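PDB 2ATR: acetyltransferase, GNAT family from Streptococcus pneumoniae, which is of unknown function but, as a member of the GNAT family, probably transfers the acetyl group of acetyl-CoA to an amine substrate not yet identified. Local coordinates for residues V15-Q20 and D51-L56; S39-I44 and R58-G63; S65-Q70 and K96-V101; L87-L92 and R116-E121. All blocks are in the same frame, centred on the assembly; numbering follows the deposited sequence.

Contact 1. Residues V15-Q20 and D51-L56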
loop_
_atom_site.group_PDB
_atom_site.type_symbol
_atom_site.label_atom_id
_atom_site.label_comp_id
_atom_site.label_asym_id
_atom_site.label_seq_id
_atom_site.Cartn_x
_atom_site.Cartn_y
_atom_site.Cartn_z
ATOM N N VAL A 15 -7.865 -2.900 -11.741
ATOM C CA VAL A 15 -6.535 -2.685 -11.138
ATOM C C VAL A 15 -5.488 -3.755 -11.459
ATOM O O VAL A 15 -4.331 -3.613 -11.075
ATOM C CB VAL A 15 -6.613 -2.526 -9.623
ATOM C CG1 VAL A 15 -7.378 -1.214 -9.284
ATOM C CG2 VAL A 15 -7.267 -3.773 -9.001
ATOM N N LEU A 16 -5.897 -4.800 -12.164
ATOM C CA LEU A 16 -4.996 -5.940 -12.426
ATOM C C LEU A 16 -3.751 -5.511 -13.154
ATOM O O LEU A 16 -2.664 -6.012 -12.865
ATOM C CB LEU A 16 -5.709 -7.055 -13.183
ATOM C CG LEU A 16 -4.957 -8.392 -13.342
ATOM C CD1 LEU A 16 -4.630 -9.038 -12.008
ATOM C CD2 LEU A 16 -5.778 -9.333 -14.211
ATOM N N HIS A 17 -3.884 -4.566 -14.078
ATOM C CA HIS A 17 -2.706 -3.981 -14.742
ATOM C C HIS A 17 -1.653 -3.429 -13.764
ATOM O O HIS A 17 -0.456 -3.466 -14.025
ATOM C CB HIS A 17 -3.121 -2.915 -15.794
ATOM C CG HIS A 17 -3.653 -1.644 -15.203
ATOM N ND1 HIS A 17 -4.886 -1.577 -14.604
ATOM C CD2 HIS A 17 -3.133 -0.391 -15.157
ATOM C CE1 HIS A 17 -5.081 -0.347 -14.158
ATOM N NE2 HIS A 17 -4.038 0.393 -14.494
ATOM N N LEU A 18 -2.091 -2.899 -12.624
ATOM C CA LEU A 18 -1.124 -2.391 -11.628
ATOM C C LEU A 18 -0.302 -3.558 -10.993
ATOM O O LEU A 18 0.904 -3.485 -10.886
ATOM C CB LEU A 18 -1.872 -1.636 -10.528
ATOM C CG LEU A 18 -2.612 -0.340 -10.883
ATOM C CD1 LEU A 18 -3.246 0.268 -9.627
ATOM C CD2 LEU A 18 -1.678 0.602 -11.506
ATOM N N TYR A 19 -0.997 -4.593 -10.556
ATOM C CA TYR A 19 -0.353 -5.794 -9.970
ATOM C C TYR A 19 0.520 -6.516 -11.015
ATOM O O TYR A 19 1.684 -6.834 -10.721
ATOM C CB TYR A 19 -1.382 -6.728 -9.349
ATOM C CG TYR A 19 -2.088 -6.139 -8.156
ATOM C CD1 TYR A 19 -1.545 -6.253 -6.850
ATOM C CD2 TYR A 19 -3.308 -5.461 -8.315
ATOM C CE1 TYR A 19 -2.217 -5.694 -5.732
ATOM C CE2 TYR A 19 -3.964 -4.909 -7.223
ATOM C CZ TYR A 19 -3.412 -5.024 -5.930
ATOM O OH TYR A 19 -4.102 -4.467 -4.882
ATOM N N GLN A 20 -0.011 -6.724 -12.231
ATOM C CA GLN A 20 0.839 -7.145 -13.389
ATOM C C GLN A 20 2.096 -6.293 -13.518
ATOM O O GLN A 20 3.186 -6.814 -13.695
ATOM C CB GLN A 20 0.052 -7.139 -14.723
ATOM C CG GLN A 20 -0.859 -8.327 -14.849
ATOM C CD GLN A 20 -1.994 -8.203 -15.880
ATOM O OE1 GLN A 20 -2.308 -7.129 -16.404
ATOM N NE2 GLN A 20 -2.657 -9.329 -16.123
ATOM N N ASP A 51 -8.534 9.657 -16.816
ATOM C CA ASP A 51 -9.239 8.410 -16.575
ATOM C C ASP A 51 -8.274 7.240 -16.375
ATOM O O ASP A 51 -8.704 6.170 -16.039
ATOM C CB ASP A 51 -10.233 8.083 -17.706
ATOM C CG ASP A 51 -11.338 9.163 -17.873
ATOM O OD1 ASP A 51 -11.789 9.746 -16.861
ATOM O OD2 ASP A 51 -11.745 9.408 -19.031
ATOM N N ALA A 52 -6.985 7.433 -16.605
ATOM C CA ALA A 52 -6.015 6.283 -16.469
ATOM C C ALA A 52 -5.760 5.916 -14.982
ATOM O O ALA A 52 -5.383 6.788 -14.254
ATOM C CB ALA A 52 -4.696 6.695 -17.092
ATOM N N VAL A 53 -5.938 4.652 -14.566
ATOM C CA VAL A 53 -5.545 4.168 -13.178
ATOM C C VAL A 53 -4.023 3.914 -13.151
ATOM O O VAL A 53 -3.511 3.073 -13.891
ATOM C CB VAL A 53 -6.336 2.911 -12.762
ATOM C CG1 VAL A 53 -5.902 2.370 -11.327
ATOM C CG2 VAL A 53 -7.849 3.189 -12.808
ATOM N N VAL A 54 -3.290 4.731 -12.414
ATOM C CA VAL A 54 -1.816 4.675 -12.446
ATOM C C VAL A 54 -1.192 4.240 -11.079
ATOM O O VAL A 54 -0.010 4.018 -10.986
ATOM C CB VAL A 54 -1.136 5.946 -13.131
ATOM C CG1 VAL A 54 -1.816 6.225 -14.506
ATOM C CG2 VAL A 54 -1.129 7.262 -12.276
ATOM N N GLY A 55 -2.010 4.109 -10.040
ATOM C CA GLY A 55 -1.453 3.859 -8.689
ATOM C C GLY A 55 -2.550 3.373 -7.804
ATOM O O GLY A 55 -3.730 3.633 -8.093
ATOM N N LEU A 56 -2.180 2.610 -6.760
ATOM C CA LEU A 56 -3.130 2.081 -5.803
ATOM C C LEU A 56 -2.455 2.017 -4.410
ATOM O O LEU A 56 -1.250 1.791 -4.316
ATOM C CB LEU A 56 -3.638 0.682 -6.251
ATOM C CG LEU A 56 -4.466 -0.236 -5.335
ATOM C CD1 LEU A 56 -5.370 -1.193 -6.150
ATOM C CD2 LEU A 56 -3.512 -1.043 -4.376
#

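Contact 2. Residues S39-I44 and R58-G63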
loop_
_atom_site.group_PDB
_atom_site.type_symbol
_atom_site.label_atom_id
_atom_site.label_comp_id
_atom_site.label_asym_id
_atom_site.label_seq_id
_atom_site.Cartn_x
_atom_site.Cartn_y
_atom_site.Cartn_z
ATOM N N SER A 39 -12.273 -6.977 -1.347
ATOM C CA SER A 39 -13.545 -6.763 -0.643
ATOM C C SER A 39 -13.393 -6.678 0.858
ATOM O O SER A 39 -14.347 -6.315 1.542
ATOM C CB SER A 39 -14.516 -7.936 -0.900
ATOM O OG SER A 39 -15.105 -7.787 -2.173
ATOM N N HIS A 40 -12.222 -7.048 1.376
ATOM C CA HIS A 40 -12.048 -7.234 2.836
ATOM C C HIS A 40 -10.934 -6.341 3.393
ATOM O O HIS A 40 -10.252 -6.689 4.371
ATOM C CB HIS A 40 -11.789 -8.711 3.153
ATOM C CG HIS A 40 -12.897 -9.620 2.717
ATOM N ND1 HIS A 40 -14.085 -9.731 3.410
ATOM C CD2 HIS A 40 -13.023 -10.416 1.627
ATOM C CE1 HIS A 40 -14.877 -10.585 2.790
ATOM N NE2 HIS A 40 -14.260 -11.009 1.699
ATOM N N SER A 41 -10.735 -5.212 2.734
ATOM C CA SER A 41 -9.704 -4.281 3.105
ATOM C C SER A 41 -10.369 -3.163 3.885
ATOM O O SER A 41 -11.580 -3.038 3.858
ATOM C CB SER A 41 -9.024 -3.716 1.863
ATOM O OG SER A 41 -8.507 -4.797 1.093
ATOM N N LEU A 42 -9.560 -2.368 4.569
ATOM C CA LEU A 42 -10.049 -1.231 5.346
ATOM C C LEU A 42 -10.356 -0.070 4.392
ATOM O O LEU A 42 -11.391 0.597 4.518
ATOM C CB LEU A 42 -8.995 -0.786 6.366
ATOM C CG LEU A 42 -8.779 -1.619 7.628
ATOM C CD1 LEU A 42 -7.476 -1.158 8.269
ATOM C CD2 LEU A 42 -9.967 -1.442 8.623
ATOM N N VAL A 43 -9.451 0.153 3.454
ATOM C CA VAL A 43 -9.513 1.297 2.570
ATOM C C VAL A 43 -8.690 1.054 1.314
ATOM O O VAL A 43 -7.654 0.406 1.364
ATOM C CB VAL A 43 -9.065 2.594 3.280
ATOM C CG1 VAL A 43 -7.602 2.868 3.083
ATOM C CG2 VAL A 43 -9.894 3.754 2.842
ATOM N N ILE A 44 -9.170 1.583 0.194
ATOM C CA ILE A 44 -8.393 1.670 -1.039
ATOM C C ILE A 44 -8.486 3.050 -1.663
ATOM O O ILE A 44 -9.567 3.578 -1.816
ATOM C CB ILE A 44 -8.843 0.605 -2.045
ATOM C CG1 ILE A 44 -8.629 -0.793 -1.486
ATOM C CG2 ILE A 44 -8.126 0.773 -3.360
ATOM C CD1 ILE A 44 -9.479 -1.823 -2.128
ATOM N N ARG A 58 -3.596 0.064 -0.620
ATOM C CA ARG A 58 -4.568 -0.779 0.017
ATOM C C ARG A 58 -4.115 -1.076 1.462
ATOM O O ARG A 58 -3.023 -1.615 1.733
ATOM C CB ARG A 58 -4.732 -2.098 -0.751
ATOM C CG ARG A 58 -5.823 -2.974 -0.283
ATOM C CD ARG A 58 -6.125 -4.080 -1.294
ATOM N NE ARG A 58 -5.149 -5.180 -1.282
ATOM C CZ ARG A 58 -5.137 -6.211 -0.444
ATOM N NH1 ARG A 58 -5.970 -6.301 0.605
ATOM N NH2 ARG A 58 -4.238 -7.158 -0.621
ATOM N N LEU A 59 -4.968 -0.694 2.397
ATOM C CA LEU A 59 -4.693 -0.922 3.827
ATOM C C LEU A 59 -5.564 -2.019 4.344
ATOM O O LEU A 59 -6.696 -2.154 3.907
ATOM C CB LEU A 59 -4.964 0.349 4.621
ATOM C CG LEU A 59 -4.343 1.684 4.240
ATOM C CD1 LEU A 59 -4.697 2.665 5.334
ATOM C CD2 LEU A 59 -2.867 1.596 4.077
ATOM N N VAL A 60 -5.037 -2.793 5.299
ATOM C CA VAL A 60 -5.713 -3.931 5.921
ATOM C C VAL A 60 -5.491 -3.920 7.445
ATOM O O VAL A 60 -4.614 -3.198 7.944
ATOM C CB VAL A 60 -5.228 -5.318 5.358
ATOM C CG1 VAL A 60 -5.527 -5.418 3.826
ATOM C CG2 VAL A 60 -3.756 -5.573 5.679
ATOM N N GLY A 61 -6.256 -4.737 8.163
ATOM C CA GLY A 61 -6.102 -4.801 9.630
ATOM C C GLY A 61 -7.427 -4.558 10.289
ATOM O O GLY A 61 -8.472 -4.598 9.633
ATOM N N ASP A 62 -7.403 -4.325 11.598
ATOM C CA ASP A 62 -8.673 -4.129 12.345
ATOM C C ASP A 62 -9.130 -2.660 12.321
ATOM O O ASP A 62 -10.300 -2.381 12.602
ATOM C CB ASP A 62 -8.605 -4.739 13.763
ATOM C CG ASP A 62 -7.587 -4.030 14.646
ATOM O OD1 ASP A 62 -7.493 -2.812 14.642
ATOM O OD2 ASP A 62 -6.837 -4.682 15.319
ATOM N N GLY A 63 -8.237 -1.735 11.974
ATOM C CA GLY A 63 -8.573 -0.344 11.820
ATOM C C GLY A 63 -8.540 0.428 13.128
ATOM O O GLY A 63 -8.800 1.636 13.143
HETATM O O HOH W 1 -8.634 -5.520 6.418
#

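Contact 3. Residues S65-Q70 and K96-V101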
loop_
_atom_site.group_PDB
_atom_site.type_symbol
_atom_site.label_atom_id
_atom_site.label_comp_id
_atom_site.label_asym_id
_atom_site.label_seq_id
_atom_site.Cartn_x
_atom_site.Cartn_y
_atom_site.Cartn_z
ATOM N N SER A 65 -6.594 -1.060 16.580
ATOM C CA SER A 65 -5.280 -1.366 17.177
ATOM C C SER A 65 -4.176 -1.535 16.129
ATOM O O SER A 65 -3.001 -1.279 16.433
ATOM C CB SER A 65 -5.315 -2.590 18.073
ATOM O OG SER A 65 -6.376 -2.437 19.019
ATOM N N SER A 66 -4.561 -1.982 14.924
ATOM C CA SER A 66 -3.587 -2.347 13.887
ATOM C C SER A 66 -4.096 -2.073 12.484
ATOM O O SER A 66 -5.225 -2.469 12.119
ATOM C CB SER A 66 -3.183 -3.811 13.984
ATOM O OG SER A 66 -4.303 -4.617 13.631
ATOM N N VAL A 67 -3.238 -1.385 11.729
ATOM C CA VAL A 67 -3.396 -1.062 10.334
ATOM C C VAL A 67 -2.067 -1.432 9.603
ATOM O O VAL A 67 -0.968 -1.231 10.129
ATOM C CB VAL A 67 -3.740 0.424 10.134
ATOM C CG1 VAL A 67 -3.759 0.806 8.595
ATOM C CG2 VAL A 67 -5.129 0.780 10.806
ATOM N N PHE A 68 -2.181 -2.055 8.445
ATOM C CA PHE A 68 -0.977 -2.484 7.683
ATOM C C PHE A 68 -1.121 -1.916 6.284
ATOM O O PHE A 68 -2.221 -2.003 5.708
ATOM C CB PHE A 68 -0.842 -4.014 7.650
ATOM C CG PHE A 68 -0.730 -4.641 9.034
ATOM C CD1 PHE A 68 0.522 -4.842 9.620
ATOM C CD2 PHE A 68 -1.883 -4.938 9.780
ATOM C CE1 PHE A 68 0.645 -5.417 10.891
ATOM C CE2 PHE A 68 -1.770 -5.464 11.055
ATOM C CZ PHE A 68 -0.492 -5.721 11.601
ATOM N N VAL A 69 -0.040 -1.341 5.768
ATOM C CA VAL A 69 -0.007 -0.823 4.389
ATOM C C VAL A 69 0.290 -2.063 3.555
ATOM O O VAL A 69 1.435 -2.540 3.502
ATOM C CB VAL A 69 1.090 0.291 4.114
ATOM C CG1 VAL A 69 1.086 0.655 2.581
ATOM C CG2 VAL A 69 0.820 1.578 4.910
ATOM N N GLN A 70 -0.759 -2.657 2.999
ATOM C CA GLN A 70 -0.621 -3.960 2.339
ATOM C C GLN A 70 -0.101 -3.841 0.890
ATOM O O GLN A 70 0.892 -4.496 0.525
ATOM C CB GLN A 70 -1.937 -4.705 2.432
ATOM C CG GLN A 70 -2.004 -6.051 1.681
ATOM C CD GLN A 70 -0.889 -7.023 2.101
ATOM O OE1 GLN A 70 -0.395 -6.971 3.219
ATOM N NE2 GLN A 70 -0.465 -7.868 1.182
ATOM N N LYS A 96 -5.196 7.944 11.755
ATOM C CA LYS A 96 -4.148 8.700 12.469
ATOM C C LYS A 96 -4.059 8.409 13.963
ATOM O O LYS A 96 -3.045 8.719 14.600
ATOM C CB LYS A 96 -4.263 10.225 12.206
ATOM C CG LYS A 96 -5.585 10.876 12.682
ATOM C CD LYS A 96 -5.951 12.165 11.860
ATOM C CE LYS A 96 -7.078 13.043 12.542
ATOM N NZ LYS A 96 -8.079 12.211 13.348
ATOM N N GLU A 97 -5.109 7.784 14.509
ATOM C CA GLU A 97 -5.120 7.366 15.910
ATOM C C GLU A 97 -5.022 5.824 16.068
ATOM O O GLU A 97 -5.018 5.354 17.196
ATOM C CB GLU A 97 -6.372 7.923 16.648
ATOM C CG GLU A 97 -6.669 9.396 16.287
ATOM C CD GLU A 97 -7.103 10.258 17.483
ATOM O OE1 GLU A 97 -7.890 9.759 18.333
ATOM O OE2 GLU A 97 -6.656 11.449 17.565
ATOM N N ALA A 98 -4.924 5.064 14.970
ATOM C CA ALA A 98 -4.722 3.590 15.073
ATOM C C ALA A 98 -3.508 3.348 15.932
ATOM O O ALA A 98 -2.497 4.017 15.778
ATOM C CB ALA A 98 -4.542 2.891 13.683
ATOM N N TYR A 99 -3.610 2.418 16.853
ATOM C CA TYR A 99 -2.517 2.159 17.800
ATOM C C TYR A 99 -1.131 1.903 17.157
ATOM O O TYR A 99 -0.145 2.607 17.456
ATOM C CB TYR A 99 -2.912 1.127 18.918
ATOM C CG TYR A 99 -1.778 0.960 19.923
ATOM C CD1 TYR A 99 -1.461 1.975 20.831
ATOM C CD2 TYR A 99 -0.981 -0.180 19.908
ATOM C CE1 TYR A 99 -0.376 1.842 21.719
ATOM C CE2 TYR A 99 0.122 -0.309 20.784
ATOM C CZ TYR A 99 0.400 0.709 21.668
ATOM O OH TYR A 99 1.463 0.567 22.532
ATOM N N GLN A 100 -1.054 0.949 16.234
ATOM C CA GLN A 100 0.192 0.693 15.499
ATOM C C GLN A 100 -0.096 0.649 14.031
ATOM O O GLN A 100 -1.098 0.045 13.597
ATOM C CB GLN A 100 0.837 -0.635 15.901
ATOM C CG GLN A 100 1.338 -0.608 17.314
ATOM C CD GLN A 100 1.987 -1.897 17.690
ATOM O OE1 GLN A 100 1.369 -2.975 17.646
ATOM N NE2 GLN A 100 3.247 -1.810 18.055
ATOM N N VAL A 101 0.766 1.306 13.253
ATOM C CA VAL A 101 0.636 1.203 11.809
ATOM C C VAL A 101 1.976 0.687 11.278
ATOM O O VAL A 101 3.027 1.242 11.618
ATOM C CB VAL A 101 0.252 2.544 11.188
ATOM C CG1 VAL A 101 0.190 2.398 9.689
ATOM C CG2 VAL A 101 -1.137 3.029 11.752
#

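Contact 4. Residues L87-L92 and R116-E121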
loop_
_atom_site.group_PDB
_atom_site.type_symbol
_atom_site.label_atom_id
_atom_site.label_comp_id
_atom_site.label_asym_id
_atom_site.label_seq_id
_atom_site.Cartn_x
_atom_site.Cartn_y
_atom_site.Cartn_z
ATOM N N LEU A 87 -0.785 9.064 -2.069
ATOM C CA LEU A 87 -1.552 7.841 -1.732
ATOM C C LEU A 87 -1.473 7.510 -0.198
ATOM O O LEU A 87 -2.498 7.298 0.467
ATOM C CB LEU A 87 -1.061 6.667 -2.566
ATOM C CG LEU A 87 -1.506 6.655 -4.056
ATOM C CD1 LEU A 87 -0.778 5.483 -4.766
ATOM C CD2 LEU A 87 -3.027 6.486 -4.147
HETATM N N MSE A 88 -0.249 7.541 0.307
HETATM C CA MSE A 88 0.071 7.320 1.723
HETATM C C MSE A 88 -0.625 8.352 2.639
HETATM O O MSE A 88 -1.288 8.004 3.623
HETATM C CB MSE A 88 1.618 7.325 1.894
HETATM C CG MSE A 88 2.329 5.974 1.476
HETATM SE SE MSE A 88 2.096 4.561 2.611
HETATM C CE MSE A 88 3.222 5.128 3.933
ATOM N N LYS A 89 -0.488 9.629 2.311
ATOM C CA LYS A 89 -1.091 10.699 3.147
ATOM C C LYS A 89 -2.604 10.645 3.189
ATOM O O LYS A 89 -3.183 10.727 4.289
ATOM C CB LYS A 89 -0.553 12.086 2.761
ATOM C CG LYS A 89 0.953 12.243 3.032
ATOM C CD LYS A 89 1.529 13.551 2.414
ATOM C CE LYS A 89 3.015 13.640 2.568
ATOM N NZ LYS A 89 3.487 13.385 3.983
ATOM N N GLU A 90 -3.256 10.415 2.047
ATOM C CA GLU A 90 -4.737 10.230 2.053
ATOM C C GLU A 90 -5.249 8.971 2.750
ATOM O O GLU A 90 -6.227 9.034 3.527
ATOM C CB GLU A 90 -5.354 10.285 0.660
ATOM C CG GLU A 90 -5.097 11.602 -0.091
ATOM C CD GLU A 90 -5.616 12.836 0.665
ATOM O OE1 GLU A 90 -6.693 12.751 1.297
ATOM O OE2 GLU A 90 -4.927 13.888 0.641
ATOM N N ALA A 91 -4.633 7.820 2.458
ATOM C CA ALA A 91 -5.105 6.580 3.096
ATOM C C ALA A 91 -4.859 6.613 4.603
ATOM O O ALA A 91 -5.776 6.350 5.364
ATOM C CB ALA A 91 -4.480 5.339 2.458
ATOM N N LEU A 92 -3.654 6.982 5.034
ATOM C CA LEU A 92 -3.315 6.928 6.469
ATOM C C LEU A 92 -4.028 8.021 7.285
ATOM O O LEU A 92 -4.131 7.901 8.501
ATOM C CB LEU A 92 -1.806 7.019 6.688
ATOM C CG LEU A 92 -0.991 5.812 6.198
ATOM C CD1 LEU A 92 0.443 6.127 6.386
ATOM C CD2 LEU A 92 -1.451 4.545 6.948
ATOM N N ARG A 116 10.768 6.211 5.288
ATOM C CA ARG A 116 11.271 7.143 6.312
ATOM C C ARG A 116 10.791 8.548 6.022
ATOM O O ARG A 116 10.373 9.247 6.956
ATOM C CB ARG A 116 12.779 7.065 6.438
ATOM C CG ARG A 116 13.311 5.891 7.276
ATOM C CD ARG A 116 14.855 6.094 7.589
ATOM N NE ARG A 116 15.359 5.095 8.551
ATOM C CZ ARG A 116 16.347 4.231 8.314
ATOM N NH1 ARG A 116 16.995 4.215 7.134
ATOM N NH2 ARG A 116 16.705 3.373 9.252
ATOM N N SER A 117 10.716 8.940 4.739
ATOM C CA SER A 117 10.220 10.302 4.401
ATOM C C SER A 117 8.755 10.379 4.741
ATOM O O SER A 117 8.208 11.471 4.947
ATOM C CB SER A 117 10.458 10.680 2.915
ATOM O OG SER A 117 9.491 10.019 2.105
HETATM N N MSE A 118 8.107 9.219 4.849
HETATM C CA MSE A 118 6.700 9.181 5.229
HETATM C C MSE A 118 6.554 9.071 6.748
HETATM O O MSE A 118 5.462 9.063 7.225
HETATM C CB MSE A 118 5.938 8.033 4.534
HETATM C CG MSE A 118 5.640 8.197 3.039
HETATM SE SE MSE A 118 4.803 9.758 2.537
HETATM C CE MSE A 118 6.132 10.578 1.915
ATOM N N GLY A 119 7.657 9.014 7.508
ATOM C CA GLY A 119 7.530 8.965 8.988
ATOM C C GLY A 119 7.613 7.549 9.578
ATOM O O GLY A 119 7.312 7.343 10.757
ATOM N N PHE A 120 7.985 6.569 8.753
ATOM C CA PHE A 120 8.154 5.158 9.166
ATOM C C PHE A 120 9.626 4.898 9.478
ATOM O O PHE A 120 10.491 5.549 8.870
ATOM C CB PHE A 120 7.692 4.189 8.054
ATOM C CG PHE A 120 6.191 4.034 7.954
ATOM C CD1 PHE A 120 5.569 2.854 8.421
ATOM C CD2 PHE A 120 5.379 5.075 7.399
ATOM C CE1 PHE A 120 4.179 2.692 8.345
ATOM C CE2 PHE A 120 3.979 4.946 7.354
ATOM C CZ PHE A 120 3.371 3.728 7.798
ATOM N N GLU A 121 9.886 3.993 10.421
ATOM C CA GLU A 121 11.241 3.576 10.832
ATOM C C GLU A 121 11.336 2.052 10.796
ATOM O O GLU A 121 10.360 1.352 11.057
ATOM C CB GLU A 121 11.585 4.133 12.267
ATOM C CG GLU A 121 13.068 3.892 12.743
ATOM C CD GLU A 121 14.119 4.208 11.684
ATOM O OE1 GLU A 121 14.020 5.215 10.973
ATOM O OE2 GLU A 121 15.024 3.384 11.510
#

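Contact 1. Residues V15-Q20 and D51-L56
L18 and L56 interlock at a slant in the middle of this contact, where CD1 of L18 comes within 3.4 Å of CB of L56, tighter than ordinary carbon-carbon packing. The same CD1 also touches V53 CG1, while CD2 lies over the V54-G55 peptide, so the two methyls sit side by side along one face of the strand. The far end of L56 is crossed at about a right angle by two residues: V15 CG1 lies 3.7 Å from L56 CD1, and Y19 brings its hydroxyl O 3.5 Å from L56 CD2. That OH is hydrogen-bonded to D71. H17 adds a polar bond. With CG held between the backbone N and the carbonyl carbon (chi1 71°), the imidazole extends to the strand and NE2 donates to V53 O at 2.8 Å, nearly straight (173°) and in the ring plane, although tilted from the carbonyl plane. The carbonyl lies close to a classic beta bulge, V54 and G55 both facing A47. The axes of 15-20 and 52-56 run at 52° to each other as helix 12-20 packs on strand 52-61, and L46 of strand 43-49 and I73 of strand 66-74 add to the apolar layer.

Contact 2. Residues S39-I44 and R58-G63
R58 and S41 meet at the open end of the hairpin formed by strands 43-49 and 52-61. The CB of R58 sits at the limit of contact with I44 CG1; CG comes closer, 3.8 Å from that same I44 CG1, the two side chains running side by side from a non-hydrogen-bonded antiparallel pair. CD lies 3.4 Å from S41 OG and also touches I44 CD1. A bend at chi3 (77°) then turns the guanidinium back toward the serine, and NH1 donates to S41 OG at 3.0 Å, with the oxygen lying near the guanidinium plane. NE forms a salt bridge with D71, so two nitrogens of the group are engaged and its rotation is probably restricted; A37 O in turn fixes the serine hydroxyl. Backbone bonds run alongside: L59 N donates to V43 O at 3.1 Å, and L42 N to L59 O. V43 CG1 lies against L59 CG on the other sheet face. L42 reaches over the turn, its CD2 3.7 Å from G63 CA, and a water links H40 O to G61 N. Strands 43-49 and 52-61 lie between two helical layers: L38 of helix 33-38 covers I44 and R58, whereas A91 of helix 83-92 packs on V43 and L59, and strand 66-74 continues the sheet beyond R58.

Contact 3. Residues S65-Q70 and K96-V101
V67 and V101 share the same first torsion, with CG1 anti to the backbone N (chi1 174° and 178°), which places CG2 of each beside its own N. From there V101 CG2 approaches V67 CB at 4.0 Å, while V67 CG2 turns to the chain entering the second strand and meets A98 CB at 3.6 Å. On the outer side Y99 packs by its CB, 3.5 Å from S65 O; its ring, whose edge faces that oxygen, leads away from the strand. The backbones join in parallel register, S66 opposite Q100 and V67 opposite V101. Q100 N donates to S65 O at 3.0 Å, and V67 N returns the bond to Q100 O at 3.2 Å. S66 CA shares the acceptor Q100 O with V67 N, and V101 CA makes a further CA-H...O contact with V67 O, one step along the ladder. The side chains of V67 and V101 lie on the face that also receives F95, L92 and F120, whereas S66 and Q100 occupy the other. Strand 66-74, helix 83-92 and strand 100-102 form a beta-alpha-beta unit, and the parallel pairing that it closes belongs to the mixed sheet of the GNAT fold. In GNAT enzymes the corresponding two parallel strands splay apart beyond such a pairing, and acetyl-CoA binds in the cleft; the same is probable here.

Contact 4. Residues L87-L92 and R116-E121
The backbones of helix 83-92 and of the segment leaving helix 109-117 stay well apart, M88 CA to M118 CA being 7.7 Å, and G119 ends the latter helix in a Schellman motif with positive phi, its N bonded to R116 O. Side chains alone bridge the interval. M88, a selenomethionine, bends at chi2 (-73°) and again at chi3, and its methyl CE is thereby delivered 3.5 Å from F120 CE2, meeting the ring obliquely. The same CE lies 4.0 Å from M118 CG, so one methyl group serves both residues. L92 and F120 point at each other from opposite directions, CD1 of L92 meeting the ring edge in plane, 3.9 Å from CE2 of F120. M118, also a selenomethionine, places SE near M88 CB and 4.1 Å from K89 NZ, at the solvent-facing side. Beyond the interface, R116 grips E121 side-on: NE donates to OE1 and NH2 to OE2 (each 2.8 Å), tying the helix end to the chain after the turn. Helix 83-92 in turn rests on the sheet, with M88 against I57, V69 and L72 and L87 against Y45 and L72, while F120 reaches L103 in the loop beyond strand 100-102.

Overall arrangement
Contact 1 is the buried one and contact 2 partly so, whereas contacts 3 and 4 lie at the surface. Strand 52-61 serves the first two: contact 1 packs a helix on it with apolar branches and one histidine bond, and contact 2 pairs it with its hairpin partner through backbone bonds and an arginine-serine link. Contact 2 passes to contact 3 by strand pairing, V60 O lying 2.7 Å from F68 N in a probable hydrogen bond. Contact 4 has no hydrogen bond across it; its helix 83-92 covers the sheet, L92 and M88 touching V101 and V69 of contact 3 and L87 reaching L56 of contact 1, and it also covers the hairpin of contact 2.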